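Local coordinates for protein putative esterase (Sulfolobus solfataricus P2, PDB 2RAU) that is a putative esterase or lipase of the alpha/beta-hydrolase class, probably cleaving ester bonds, and binds calcium in the crystal, at residues Gln20-Ile25 with Lys42-Gly47; Trp121-Trp126 with Tyr278-Glu283; Ala157-Ser162 with Phe288-Ile293; Gly212-Pro217 with Phe272-Pro277. One frame throughout, in Å; residues are numbered along the deposited sequence.

Interaction 1 of 4, residues Gln20-Ile25 with Lys42-Gly47; sequences QLIENI and KVNLIG
Residues 21-25 and 42-45 run antiparallel as neighbouring strands, with axes 4.7 Å apart at their closest and 154° between their directions. Ile22 and Asn44 form a hydrogen-bonded pair. Ile22 N gives to Asn44 O at 2.8 Å, and Asn44 N gives to Ile22 O at 3.1 Å. Asn24 and Lys42 form a second such pair. Glu23 and Val43 lie between them as a non-hydrogen-bonded pair. Ile46 N continues the pairing beyond the strand, to Gln20 O at 2.9 Å.

One face carries Ile22, Asn24, Lys42 and Asn44. Asn44 CG lies between its backbone N and carbonyl carbon (chi1 55°). This turns ND2 to donate to Leu45 O at 2.8 Å, from above the carbonyl plane. A water accepts from Asn24 ND2 at 2.8 Å, near Asn44 OD1 and Ile22 O. Asn24 OD1 is taken by the backbone of Glu12, and Lys42 NZ by Asp140 in a salt bridge. The opposite face carries Glu23 and Val43. Glu23 is buried, its carboxylate held by Lys10 in a salt bridge and by His41. Leu21 CB lies by Val43 CG1, and helix 85-91 packs over both residues. The side chains of Leu21 and Leu45 diverge, but their CD2 atoms meet at 4.0 Å.

The two strands form a beta hairpin, and strand 37-45 also pairs antiparallel with strand 94-100, as in the antiparallel start of an alpha/beta-hydrolase sheet.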
loop_
_atom_site.group_PDB
_atom_site.type_symbol
_atom_site.label_atom_id
_atom_site.label_comp_id
_atom_site.label_asym_id
_atom_site.label_seq_id
_atom_site.Cartn_x
_atom_site.Cartn_y
_atom_site.Cartn_z
ATOM N N GLN A 20 -2.931 -15.657 17.232
ATOM C CA GLN A 20 -3.230 -16.798 16.384
ATOM C C GLN A 20 -2.585 -16.682 15.004
ATOM O O GLN A 20 -2.610 -17.634 14.188
ATOM C CB GLN A 20 -4.751 -16.965 16.273
ATOM C CG GLN A 20 -5.355 -17.552 17.604
ATOM C CD GLN A 20 -4.444 -18.699 18.226
ATOM O OE1 GLN A 20 -3.609 -18.441 19.125
ATOM N NE2 GLN A 20 -4.574 -19.934 17.702
ATOM N N LEU A 21 -2.042 -15.510 14.727
ATOM C CA LEU A 21 -1.403 -15.222 13.438
ATOM C C LEU A 21 0.100 -15.149 13.582
ATOM O O LEU A 21 0.634 -14.617 14.568
ATOM C CB LEU A 21 -1.914 -13.917 12.838
ATOM C CG LEU A 21 -3.397 -13.856 12.511
ATOM C CD1 LEU A 21 -3.723 -12.465 11.978
ATOM C CD2 LEU A 21 -3.801 -14.979 11.551
ATOM N N ILE A 22 0.826 -15.704 12.617
ATOM C CA ILE A 22 2.280 -15.641 12.704
ATOM C C ILE A 22 2.855 -15.000 11.430
ATOM O O ILE A 22 2.258 -15.055 10.344
ATOM C CB ILE A 22 2.925 -17.024 13.116
ATOM C CG1 ILE A 22 2.902 -17.983 11.954
ATOM C CG2 ILE A 22 2.237 -17.637 14.409
ATOM C CD1 ILE A 22 4.107 -17.865 11.041
ATOM N N GLU A 23 3.988 -14.330 11.612
ATOM C CA GLU A 23 4.688 -13.615 10.556
ATOM C C GLU A 23 6.075 -14.196 10.276
ATOM O O GLU A 23 6.795 -14.578 11.171
ATOM C CB GLU A 23 4.818 -12.155 10.992
ATOM C CG GLU A 23 5.328 -11.205 9.937
ATOM C CD GLU A 23 5.528 -9.776 10.426
ATOM O OE1 GLU A 23 5.680 -9.540 11.659
ATOM O OE2 GLU A 23 5.565 -8.883 9.561
ATOM N N ASN A 24 6.417 -14.261 8.990
ATOM C CA ASN A 24 7.750 -14.560 8.522
ATOM C C ASN A 24 8.188 -13.396 7.644
ATOM O O ASN A 24 7.380 -12.819 6.942
ATOM C CB ASN A 24 7.771 -15.885 7.777
ATOM C CG ASN A 24 7.624 -17.062 8.735
ATOM O OD1 ASN A 24 8.583 -17.463 9.338
ATOM N ND2 ASN A 24 6.391 -17.520 8.963
ATOM N N ILE A 25 9.451 -13.024 7.736
ATOM C CA ILE A 25 10.005 -11.958 6.909
ATOM C C ILE A 25 11.342 -12.433 6.294
ATOM O O ILE A 25 12.197 -12.970 6.984
ATOM C CB ILE A 25 10.281 -10.654 7.675
ATOM C CG1 ILE A 25 9.055 -10.193 8.480
ATOM C CG2 ILE A 25 10.711 -9.586 6.735
ATOM C CD1 ILE A 25 9.306 -8.982 9.349
ATOM N N LYS A 42 5.137 -12.731 5.133
ATOM C CA LYS A 42 4.081 -13.721 5.015
ATOM C C LYS A 42 3.318 -13.737 6.347
ATOM O O LYS A 42 3.927 -13.696 7.434
ATOM C CB LYS A 42 4.659 -15.120 4.759
ATOM C CG LYS A 42 3.611 -16.221 4.551
ATOM C CD LYS A 42 4.251 -17.568 4.473
ATOM C CE LYS A 42 3.250 -18.675 4.234
ATOM N NZ LYS A 42 3.979 -19.937 4.068
ATOM N N VAL A 43 1.995 -13.776 6.255
ATOM C CA VAL A 43 1.150 -13.949 7.432
ATOM C C VAL A 43 0.221 -15.141 7.218
ATOM O O VAL A 43 -0.394 -15.281 6.178
ATOM C CB VAL A 43 0.324 -12.668 7.744
ATOM C CG1 VAL A 43 -0.612 -12.829 8.999
ATOM C CG2 VAL A 43 1.282 -11.430 7.882
ATOM N N ASN A 44 0.121 -15.979 8.242
ATOM C CA ASN A 44 -0.788 -17.116 8.234
ATOM C C ASN A 44 -1.175 -17.471 9.651
ATOM O O ASN A 44 -0.536 -17.064 10.609
ATOM C CB ASN A 44 -0.224 -18.344 7.476
ATOM C CG ASN A 44 1.147 -18.817 7.981
ATOM O OD1 ASN A 44 2.162 -18.460 7.422
ATOM N ND2 ASN A 44 1.162 -19.605 9.010
ATOM N N LEU A 45 -2.216 -18.267 9.754
ATOM C CA LEU A 45 -2.652 -18.845 11.000
ATOM C C LEU A 45 -1.624 -19.830 11.505
ATOM O O LEU A 45 -0.942 -20.480 10.710
ATOM C CB LEU A 45 -3.933 -19.640 10.756
ATOM C CG LEU A 45 -5.284 -18.995 10.820
ATOM C CD1 LEU A 45 -6.314 -20.040 10.417
ATOM C CD2 LEU A 45 -5.597 -18.467 12.231
ATOM N N ILE A 46 -1.505 -19.936 12.827
ATOM C CA ILE A 46 -0.666 -20.932 13.461
ATOM C C ILE A 46 -1.111 -22.269 12.871
ATOM O O ILE A 46 -2.305 -22.547 12.721
ATOM C CB ILE A 46 -0.823 -20.972 15.006
ATOM C CG1 ILE A 46 -0.161 -19.785 15.682
ATOM C CG2 ILE A 46 -0.146 -22.196 15.590
ATOM C CD1 ILE A 46 -0.451 -19.766 17.174
ATOM N N GLY A 47 -0.172 -23.089 12.479
ATOM C CA GLY A 47 -0.598 -24.364 11.890
ATOM C C GLY A 47 -0.842 -24.296 10.391
ATOM O O GLY A 47 -1.162 -25.317 9.783
HETATM O O HOH W 1 3.882 -16.601 8.019
#

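Interaction 2 of 4, residues Trp121-Trp126 with Tyr278-Glu283; sequences WGWSTW and YRLSLE
Leu280 is wedged against Trp123 and Trp126, and this is the tight part of the contact. Its CD2 lies over the face of Trp123, 3.8 Å from the centroid of the five-membered ring. Its CD1 lies over the five-membered ring of Trp126, 4.0 Å from that centroid. Both are CH-pi contacts. CD2 also presses on the backbone, 3.5 Å from Gly122 C. Trp121 O is buried beside Leu280 CG and has no polar partner.

The other side is polar and watered. Glu283 OE1 accepts from Trp123 N at 2.9 Å. The bond is straight (179° at the hydrogen) and reaches OE1 on its syn side, tilted somewhat from the carboxylate plane. Glu283 OE2 takes Arg279 NE at 3.1 Å in a salt bridge, from above the carboxylate plane. One water links Ser124 N to Glu283 OE2. Another lies in the plane of the Trp123 ring and accepts from NE1; its link to Leu280 O is very short and therefore doubtful. Gly122 is the N-cap residue; a side chain there would run into Glu283 OE2. Without the Glu283 carboxylate, as with an alanine here, Trp123 N would probably lose its acceptor and the Arg279 guanidinium its charged mate.

A carboxylate thus sits at the start of helix 123-141, beside an arginine. The helix end and the arginine would both be expected to favour its ionised form.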
loop_
_atom_site.group_PDB
_atom_site.type_symbol
_atom_site.label_atom_id
_atom_site.label_comp_id
_atom_site.label_asym_id
_atom_site.label_seq_id
_atom_site.Cartn_x
_atom_site.Cartn_y
_atom_site.Cartn_z
ATOM N N TRP A 121 14.629 4.425 -9.828
ATOM C CA TRP A 121 13.556 3.663 -9.169
ATOM C C TRP A 121 12.237 3.898 -9.891
ATOM O O TRP A 121 11.345 4.563 -9.371
ATOM C CB TRP A 121 13.470 4.082 -7.709
ATOM C CG TRP A 121 14.553 3.499 -6.842
ATOM C CD1 TRP A 121 15.697 2.871 -7.248
ATOM C CD2 TRP A 121 14.609 3.564 -5.420
ATOM N NE1 TRP A 121 16.436 2.503 -6.148
ATOM C CE2 TRP A 121 15.789 2.926 -5.017
ATOM C CE3 TRP A 121 13.750 4.071 -4.447
ATOM C CZ2 TRP A 121 16.130 2.768 -3.686
ATOM C CZ3 TRP A 121 14.099 3.937 -3.111
ATOM C CH2 TRP A 121 15.272 3.289 -2.748
ATOM N N GLY A 122 12.158 3.341 -11.095
ATOM C CA GLY A 122 11.011 3.421 -11.979
ATOM C C GLY A 122 10.280 2.104 -12.065
ATOM O O GLY A 122 10.471 1.220 -11.249
ATOM N N TRP A 123 9.469 1.966 -13.100
ATOM C CA TRP A 123 8.618 0.805 -13.286
ATOM C C TRP A 123 9.369 -0.493 -13.523
ATOM O O TRP A 123 8.985 -1.541 -13.018
ATOM C CB TRP A 123 7.604 1.071 -14.428
ATOM C CG TRP A 123 6.485 1.848 -13.938
ATOM C CD1 TRP A 123 6.172 3.159 -14.230
ATOM C CD2 TRP A 123 5.554 1.428 -12.951
ATOM N NE1 TRP A 123 5.068 3.541 -13.524
ATOM C CE2 TRP A 123 4.677 2.494 -12.718
ATOM C CE3 TRP A 123 5.350 0.226 -12.271
ATOM C CZ2 TRP A 123 3.601 2.391 -11.833
ATOM C CZ3 TRP A 123 4.315 0.143 -11.363
ATOM C CH2 TRP A 123 3.435 1.199 -11.173
ATOM N N SER A 124 10.427 -0.479 -14.315
ATOM C CA SER A 124 11.159 -1.741 -14.506
ATOM C C SER A 124 11.782 -2.216 -13.178
ATOM O O SER A 124 11.788 -3.415 -12.876
ATOM C CB SER A 124 12.167 -1.668 -15.672
ATOM O OG SER A 124 13.165 -0.741 -15.401
ATOM N N THR A 125 12.248 -1.291 -12.355
ATOM C CA THR A 125 12.764 -1.656 -11.041
ATOM C C THR A 125 11.680 -2.256 -10.151
ATOM O O THR A 125 11.856 -3.331 -9.597
ATOM C CB THR A 125 13.461 -0.443 -10.355
ATOM O OG1 THR A 125 14.580 -0.052 -11.156
ATOM C CG2 THR A 125 13.912 -0.775 -8.916
ATOM N N TRP A 126 10.571 -1.548 -10.004
ATOM C CA TRP A 126 9.460 -1.983 -9.159
ATOM C C TRP A 126 8.896 -3.314 -9.648
ATOM O O TRP A 126 8.650 -4.187 -8.842
ATOM C CB TRP A 126 8.353 -0.890 -9.110
ATOM C CG TRP A 126 8.247 -0.168 -7.794
ATOM C CD1 TRP A 126 7.120 -0.053 -7.002
ATOM C CD2 TRP A 126 9.299 0.502 -7.075
ATOM N NE1 TRP A 126 7.420 0.660 -5.861
ATOM C CE2 TRP A 126 8.731 1.029 -5.888
ATOM C CE3 TRP A 126 10.658 0.732 -7.331
ATOM C CZ2 TRP A 126 9.472 1.723 -4.958
ATOM C CZ3 TRP A 126 11.393 1.423 -6.395
ATOM C CH2 TRP A 126 10.805 1.921 -5.250
ATOM N N TYR A 278 10.326 10.073 -7.401
ATOM C CA TYR A 278 9.691 10.769 -8.531
ATOM C C TYR A 278 9.656 9.956 -9.825
ATOM O O TYR A 278 8.771 10.150 -10.655
ATOM C CB TYR A 278 10.389 12.136 -8.832
ATOM C CG TYR A 278 9.664 13.321 -8.204
ATOM C CD1 TYR A 278 8.436 13.748 -8.701
ATOM C CD2 TYR A 278 10.213 14.029 -7.141
ATOM C CE1 TYR A 278 7.764 14.835 -8.144
ATOM C CE2 TYR A 278 9.538 15.088 -6.573
ATOM C CZ TYR A 278 8.311 15.491 -7.091
ATOM O OH TYR A 278 7.612 16.545 -6.529
ATOM N N ARG A 279 10.632 9.078 -10.011
ATOM C CA ARG A 279 10.814 8.407 -11.282
ATOM C C ARG A 279 9.522 7.659 -11.725
ATOM O O ARG A 279 9.114 7.708 -12.898
ATOM C CB ARG A 279 12.081 7.513 -11.207
ATOM C CG ARG A 279 12.435 6.705 -12.453
ATOM C CD ARG A 279 12.649 7.649 -13.562
ATOM N NE ARG A 279 13.254 7.062 -14.752
ATOM C CZ ARG A 279 14.511 7.276 -15.144
ATOM N NH1 ARG A 279 15.365 8.015 -14.437
ATOM N NH2 ARG A 279 14.925 6.739 -16.270
ATOM N N LEU A 280 8.840 7.022 -10.787
ATOM C CA LEU A 280 7.645 6.258 -11.127
ATOM C C LEU A 280 6.592 7.127 -11.808
ATOM O O LEU A 280 6.031 6.732 -12.819
ATOM C CB LEU A 280 7.079 5.581 -9.874
ATOM C CG LEU A 280 7.754 4.318 -9.362
ATOM C CD1 LEU A 280 7.304 4.042 -7.975
ATOM C CD2 LEU A 280 7.474 3.109 -10.290
ATOM N N SER A 281 6.360 8.326 -11.282
ATOM C CA SER A 281 5.350 9.213 -11.832
ATOM C C SER A 281 5.852 9.925 -13.080
ATOM O O SER A 281 5.062 10.298 -13.947
ATOM C CB SER A 281 4.858 10.216 -10.773
ATOM O OG SER A 281 5.879 11.063 -10.306
ATOM N N LEU A 282 7.169 10.083 -13.198
ATOM C CA LEU A 282 7.740 10.755 -14.352
ATOM C C LEU A 282 7.823 9.802 -15.532
ATOM O O LEU A 282 8.122 10.219 -16.624
ATOM C CB LEU A 282 9.109 11.339 -14.021
ATOM C CG LEU A 282 9.161 12.435 -12.954
ATOM C CD1 LEU A 282 10.609 12.822 -12.707
ATOM C CD2 LEU A 282 8.353 13.632 -13.335
ATOM N N GLU A 283 7.564 8.516 -15.308
ATOM C CA GLU A 283 7.424 7.534 -16.398
ATOM C C GLU A 283 5.947 7.317 -16.816
ATOM O O GLU A 283 5.531 6.224 -17.192
ATOM C CB GLU A 283 8.057 6.215 -15.996
ATOM C CG GLU A 283 9.548 6.263 -15.966
ATOM C CD GLU A 283 10.148 4.930 -15.552
ATOM O OE1 GLU A 283 9.410 4.052 -15.078
ATOM O OE2 GLU A 283 11.359 4.768 -15.685
HETATM O O HOH W 2 3.905 6.459 -14.142
HETATM O O HOH W 3 11.389 1.879 -15.798
#

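Interaction 3 of 4, residues Ala157-Ser162 with Phe288-Ile293; sequences AALNYS and FDYEGI
Tyr290 OH donates to Asn160 OD1 over only 2.4 Å, so short that the exact length is doubtful. The amide and the tyrosine ring are nearly coplanar, 12° apart, and OD1 comes in at the ring edge. The same amide lies flat on Phe288. Its plane is 6° from that of the phenylalanine ring, and Asn160 CG stands 3.5 Å above the ring centre. Asn160 CB makes a CH-pi contact with this face, and Asn160 ND2 lies 3.5 Å from Phe288 CE2. With CG anti to the carbonyl carbon (chi1 -71°), the asparagine brings its amide to both rings. Exchanging Phe288 for an alanine removes the ring face beside the amide, which is likely to open a gap and let the Asn160 amide turn more easily.

Beside these three side chains the contact is apolar. Leu159 CD2 touches Tyr290 CD1 at 3.8 Å and Ile293 CD1 at 3.9 Å. Ile293 CD1 also packs against Leu159 O and Ser162 CB. A type I turn from Tyr290 to Ile293 and an Asx turn at Asp289 shape the loop. Ser162 OG turns back to Ala158 O at 2.8 Å.

The loop leads into strand 297-302 and packs along helix 153-169. Phe288 also meets Trp123 edge-to-face and touches Ile127 of helix 123-141, while Leu159 and Ser162 rest on strand 170-176.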
loop_
_atom_site.group_PDB
_atom_site.type_symbol
_atom_site.label_atom_id
_atom_site.label_comp_id
_atom_site.label_asym_id
_atom_site.label_seq_id
_atom_site.Cartn_x
_atom_site.Cartn_y
_atom_site.Cartn_z
ATOM N N ALA A 157 0.350 -0.718 -9.860
ATOM C CA ALA A 157 1.440 -1.695 -9.912
ATOM C C ALA A 157 0.893 -3.100 -10.238
ATOM O O ALA A 157 1.474 -3.806 -11.068
ATOM C CB ALA A 157 2.225 -1.692 -8.611
ATOM N N ALA A 158 -0.215 -3.489 -9.607
ATOM C CA ALA A 158 -0.827 -4.813 -9.829
ATOM C C ALA A 158 -1.264 -4.979 -11.283
ATOM O O ALA A 158 -1.049 -6.046 -11.916
ATOM C CB ALA A 158 -1.993 -5.014 -8.912
ATOM N N LEU A 159 -1.878 -3.932 -11.828
ATOM C CA LEU A 159 -2.318 -3.951 -13.205
ATOM C C LEU A 159 -1.157 -3.965 -14.188
ATOM O O LEU A 159 -1.203 -4.686 -15.197
ATOM C CB LEU A 159 -3.233 -2.759 -13.492
ATOM C CG LEU A 159 -4.723 -3.101 -13.468
ATOM C CD1 LEU A 159 -5.571 -1.885 -13.115
ATOM C CD2 LEU A 159 -5.107 -3.726 -14.822
ATOM N N ASN A 160 -0.150 -3.125 -13.926
ATOM C CA ASN A 160 1.067 -3.086 -14.759
ATOM C C ASN A 160 1.825 -4.445 -14.753
ATOM O O ASN A 160 2.269 -4.949 -15.801
ATOM C CB ASN A 160 1.974 -1.935 -14.286
ATOM C CG ASN A 160 1.411 -0.582 -14.632
ATOM O OD1 ASN A 160 0.387 -0.495 -15.300
ATOM N ND2 ASN A 160 2.043 0.489 -14.137
ATOM N N TYR A 161 1.981 -5.022 -13.565
ATOM C CA TYR A 161 2.592 -6.339 -13.411
ATOM C C TYR A 161 1.798 -7.395 -14.188
ATOM O O TYR A 161 2.381 -8.196 -14.942
ATOM C CB TYR A 161 2.704 -6.746 -11.918
ATOM C CG TYR A 161 3.437 -8.024 -11.752
ATOM C CD1 TYR A 161 4.815 -8.039 -11.601
ATOM C CD2 TYR A 161 2.761 -9.255 -11.774
ATOM C CE1 TYR A 161 5.496 -9.228 -11.494
ATOM C CE2 TYR A 161 3.463 -10.462 -11.648
ATOM C CZ TYR A 161 4.821 -10.433 -11.518
ATOM O OH TYR A 161 5.535 -11.618 -11.405
ATOM N N SER A 162 0.473 -7.366 -14.028
ATOM C CA SER A 162 -0.404 -8.308 -14.687
ATOM C C SER A 162 -0.364 -8.167 -16.194
ATOM O O SER A 162 -0.425 -9.146 -16.884
ATOM C CB SER A 162 -1.851 -8.154 -14.195
ATOM O OG SER A 162 -1.952 -8.492 -12.837
ATOM N N PHE A 288 1.481 0.589 -20.879
ATOM C CA PHE A 288 1.250 -0.782 -20.462
ATOM C C PHE A 288 -0.023 -1.276 -21.138
ATOM O O PHE A 288 -1.033 -0.577 -21.157
ATOM C CB PHE A 288 1.092 -0.871 -18.950
ATOM C CG PHE A 288 2.375 -0.773 -18.201
ATOM C CD1 PHE A 288 3.102 -1.904 -17.919
ATOM C CD2 PHE A 288 2.851 0.453 -17.739
ATOM C CE1 PHE A 288 4.302 -1.824 -17.182
ATOM C CE2 PHE A 288 4.045 0.536 -17.015
ATOM C CZ PHE A 288 4.763 -0.612 -16.733
ATOM N N ASP A 289 0.012 -2.489 -21.668
ATOM C CA ASP A 289 -1.138 -3.018 -22.379
ATOM C C ASP A 289 -2.150 -3.705 -21.465
ATOM O O ASP A 289 -1.990 -4.866 -21.112
ATOM C CB ASP A 289 -0.665 -3.999 -23.468
ATOM C CG ASP A 289 -1.796 -4.420 -24.415
ATOM O OD1 ASP A 289 -2.842 -3.719 -24.454
ATOM O OD2 ASP A 289 -1.625 -5.451 -25.115
ATOM N N TYR A 290 -3.212 -2.990 -21.103
ATOM C CA TYR A 290 -4.246 -3.553 -20.232
ATOM C C TYR A 290 -5.318 -4.294 -20.986
ATOM O O TYR A 290 -6.201 -4.896 -20.353
ATOM C CB TYR A 290 -4.932 -2.455 -19.426
ATOM C CG TYR A 290 -3.985 -1.628 -18.629
ATOM C CD1 TYR A 290 -3.117 -2.215 -17.724
ATOM C CD2 TYR A 290 -3.960 -0.250 -18.766
ATOM C CE1 TYR A 290 -2.250 -1.465 -16.990
ATOM C CE2 TYR A 290 -3.100 0.512 -18.027
ATOM C CZ TYR A 290 -2.246 -0.095 -17.137
ATOM O OH TYR A 290 -1.381 0.688 -16.412
ATOM N N GLU A 291 -5.247 -4.248 -22.325
ATOM C CA GLU A 291 -6.274 -4.837 -23.167
ATOM C C GLU A 291 -6.341 -6.368 -22.978
ATOM O O GLU A 291 -7.414 -6.920 -22.804
ATOM C CB GLU A 291 -6.105 -4.414 -24.656
ATOM N N GLY A 292 -5.227 -7.068 -22.920
ATOM C CA GLY A 292 -5.355 -8.527 -22.881
ATOM C C GLY A 292 -5.548 -9.278 -21.574
ATOM O O GLY A 292 -5.492 -10.513 -21.573
ATOM N N ILE A 293 -5.782 -8.563 -20.476
ATOM C CA ILE A 293 -5.730 -9.179 -19.154
ATOM C C ILE A 293 -7.046 -9.913 -18.901
ATOM O O ILE A 293 -8.046 -9.304 -18.553
ATOM C CB ILE A 293 -5.406 -8.138 -18.051
ATOM C CG1 ILE A 293 -4.167 -7.308 -18.440
ATOM C CG2 ILE A 293 -5.219 -8.814 -16.679
ATOM C CD1 ILE A 293 -3.732 -6.284 -17.388
#

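Interaction 4 of 4, residues Gly212-Pro217 with Phe272-Pro277; sequences GGPNNP and FDPYWP
Phe272 O is approached by two carbons of the facing loop. Gly213 CA lies 3.2 Å from it, in a CA-H...O contact, and Pro214 CD lies 3.4 Å from it. Pro214 and Pro274 then meet side on, at about a right angle, with Pro214 CD 3.9 Å from Pro274 CD. Further along, Asn215 ND2 reaches Pro274 CB at 4.1 Å and lies 3.8 Å from Tyr275 OH. Its amide stands 62° to the tyrosine ring. The hydrogen bond of Asn215 ND2 goes instead to Pro108 O.

A type I turn from Gly213 to Asn216 sets up this approach, with Asn216 N bonded to Gly213 O. Asn216 ND2 also reaches back to Gly212 O at 2.9 Å. That bond is almost straight (178°). Gly212 O lies in the Asn216 amide plane, while the donor is tilted from the Gly212 carbonyl plane. Gly213 has a positive phi of 81°; a side chain here would collide with Pro214 CD.

Further out, Trp71 touches both Pro214 and Pro274, and Asp273 OD1 is hydrogen-bonded to His104. Strand 275-277 pairs with strand 207-209 in a small antiparallel sheet apart from the main one. Both strands lie in the long insertion between strands 170-176 and 297-302. This is consistent with the cap, or lid, region of an alpha/beta hydrolase. Phe272 lies near a bound unidentified ligand, so this corner may border a pocket.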
loop_
_atom_site.group_PDB
_atom_site.type_symbol
_atom_site.label_atom_id
_atom_site.label_comp_id
_atom_site.label_asym_id
_atom_site.label_seq_id
_atom_site.Cartn_x
_atom_site.Cartn_y
_atom_site.Cartn_z
ATOM N N GLY A 212 3.306 12.393 6.453
ATOM C CA GLY A 212 3.406 11.558 7.640
ATOM C C GLY A 212 4.837 10.994 7.697
ATOM O O GLY A 212 5.789 11.632 7.262
ATOM N N GLY A 213 4.989 9.833 8.267
ATOM C CA GLY A 213 6.312 9.190 8.317
ATOM C C GLY A 213 7.199 9.707 9.418
ATOM O O GLY A 213 6.783 10.514 10.267
ATOM N N PRO A 214 8.441 9.224 9.450
ATOM C CA PRO A 214 9.253 9.508 10.612
ATOM C C PRO A 214 9.650 10.960 10.761
ATOM O O PRO A 214 10.103 11.345 11.826
ATOM C CB PRO A 214 10.495 8.653 10.396
ATOM C CG PRO A 214 10.434 8.140 9.116
ATOM C CD PRO A 214 9.147 8.371 8.474
ATOM N N ASN A 215 9.534 11.733 9.693
ATOM C CA ASN A 215 9.931 13.144 9.744
ATOM C C ASN A 215 8.787 14.105 10.158
ATOM O O ASN A 215 9.002 15.320 10.305
ATOM C CB ASN A 215 10.549 13.592 8.417
ATOM C CG ASN A 215 11.922 12.998 8.161
ATOM O OD1 ASN A 215 12.708 12.772 9.077
ATOM N ND2 ASN A 215 12.233 12.808 6.895
ATOM N N ASN A 216 7.606 13.522 10.391
ATOM C CA ASN A 216 6.387 14.229 10.826
ATOM C C ASN A 216 5.720 13.603 12.073
ATOM O O ASN A 216 4.617 12.993 12.008
ATOM C CB ASN A 216 5.407 14.318 9.657
ATOM C CG ASN A 216 5.966 15.111 8.553
ATOM O OD1 ASN A 216 6.180 16.326 8.715
ATOM N ND2 ASN A 216 6.321 14.440 7.425
ATOM N N PRO A 217 6.370 13.744 13.218
ATOM C CA PRO A 217 5.844 13.191 14.489
ATOM C C PRO A 217 4.529 13.844 15.021
ATOM O O PRO A 217 3.968 13.327 15.986
ATOM C CB PRO A 217 6.993 13.416 15.458
ATOM C CG PRO A 217 7.741 14.567 14.902
ATOM C CD PRO A 217 7.699 14.361 13.421
ATOM N N PHE A 272 4.134 5.640 7.735
ATOM C CA PHE A 272 4.618 5.704 6.366
ATOM C C PHE A 272 6.159 5.761 6.294
ATOM O O PHE A 272 6.805 6.207 7.214
ATOM C CB PHE A 272 4.102 6.963 5.666
ATOM C CG PHE A 272 2.656 6.862 5.138
ATOM C CD1 PHE A 272 2.186 5.720 4.545
ATOM C CD2 PHE A 272 1.822 7.944 5.233
ATOM C CE1 PHE A 272 0.904 5.650 4.055
ATOM C CE2 PHE A 272 0.529 7.883 4.720
ATOM C CZ PHE A 272 0.081 6.724 4.155
ATOM N N ASP A 273 6.710 5.322 5.148
ATOM C CA ASP A 273 8.079 5.627 4.759
ATOM C C ASP A 273 8.201 7.135 4.475
ATOM O O ASP A 273 7.242 7.782 4.127
ATOM C CB ASP A 273 8.485 4.855 3.500
ATOM C CG ASP A 273 8.673 3.358 3.742
ATOM O OD1 ASP A 273 9.256 2.998 4.787
ATOM O OD2 ASP A 273 8.384 2.569 2.798
ATOM N N PRO A 274 9.401 7.704 4.642
ATOM C CA PRO A 274 9.548 9.146 4.448
ATOM C C PRO A 274 9.470 9.667 3.017
ATOM O O PRO A 274 9.147 10.822 2.798
ATOM C CB PRO A 274 10.960 9.417 5.002
ATOM C CG PRO A 274 11.660 8.074 4.929
ATOM C CD PRO A 274 10.622 7.066 5.149
ATOM N N TYR A 275 9.867 8.835 2.063
ATOM C CA TYR A 275 10.087 9.263 0.686
ATOM C C TYR A 275 9.643 8.265 -0.354
ATOM O O TYR A 275 9.671 7.051 -0.138
ATOM C CB TYR A 275 11.565 9.525 0.451
ATOM C CG TYR A 275 12.237 10.520 1.384
ATOM C CD1 TYR A 275 11.838 11.857 1.391
ATOM C CD2 TYR A 275 13.322 10.155 2.172
ATOM C CE1 TYR A 275 12.468 12.795 2.219
ATOM C CE2 TYR A 275 13.977 11.083 2.957
ATOM C CZ TYR A 275 13.539 12.403 2.963
ATOM O OH TYR A 275 14.155 13.360 3.720
ATOM N N TRP A 276 9.301 8.807 -1.517
ATOM C CA TRP A 276 8.836 8.035 -2.659
ATOM C C TRP A 276 9.534 8.584 -3.904
ATOM O O TRP A 276 9.625 9.759 -4.047
ATOM C CB TRP A 276 7.339 8.192 -2.825
ATOM C CG TRP A 276 6.712 7.276 -3.795
ATOM C CD1 TRP A 276 6.271 7.579 -5.063
ATOM C CD2 TRP A 276 6.430 5.880 -3.601
ATOM N NE1 TRP A 276 5.734 6.447 -5.660
ATOM C CE2 TRP A 276 5.821 5.398 -4.781
ATOM C CE3 TRP A 276 6.617 4.994 -2.546
ATOM C CZ2 TRP A 276 5.393 4.071 -4.916
ATOM C CZ3 TRP A 276 6.178 3.696 -2.683
ATOM C CH2 TRP A 276 5.569 3.244 -3.853
ATOM N N PRO A 277 10.046 7.710 -4.793
ATOM C CA PRO A 277 10.751 8.215 -5.949
ATOM C C PRO A 277 9.863 8.916 -6.956
ATOM O O PRO A 277 8.761 8.443 -7.306
ATOM C CB PRO A 277 11.376 6.955 -6.549
ATOM C CG PRO A 277 10.387 5.871 -6.189
ATOM C CD PRO A 277 9.984 6.234 -4.779
#

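Interactions 2 and 3 share an aromatic cluster: their centres are 16 Å apart, and Trp123 CH2 packs on Asn160 ND2 at 3.4 Å. Interaction 4 joins interaction 2 from the other end, with centres 18 Å apart. Helix 278-282 follows strand 275-277 directly, and Trp126 NE1 lies 3.8 Å from Trp276 CH2. Interaction 1 stands alone in the main sheet, its centre 32 Å from that of interaction 2. A probable nucleophile elbow lies near Trp123, and the likely Ser-His-Asp triad lies near Phe272; neither is touched. The side chain of Asn215 in interaction 4 is about 8 Å from a bound calcium ion, and that of Lys42 in interaction 1 about 13 Å from one.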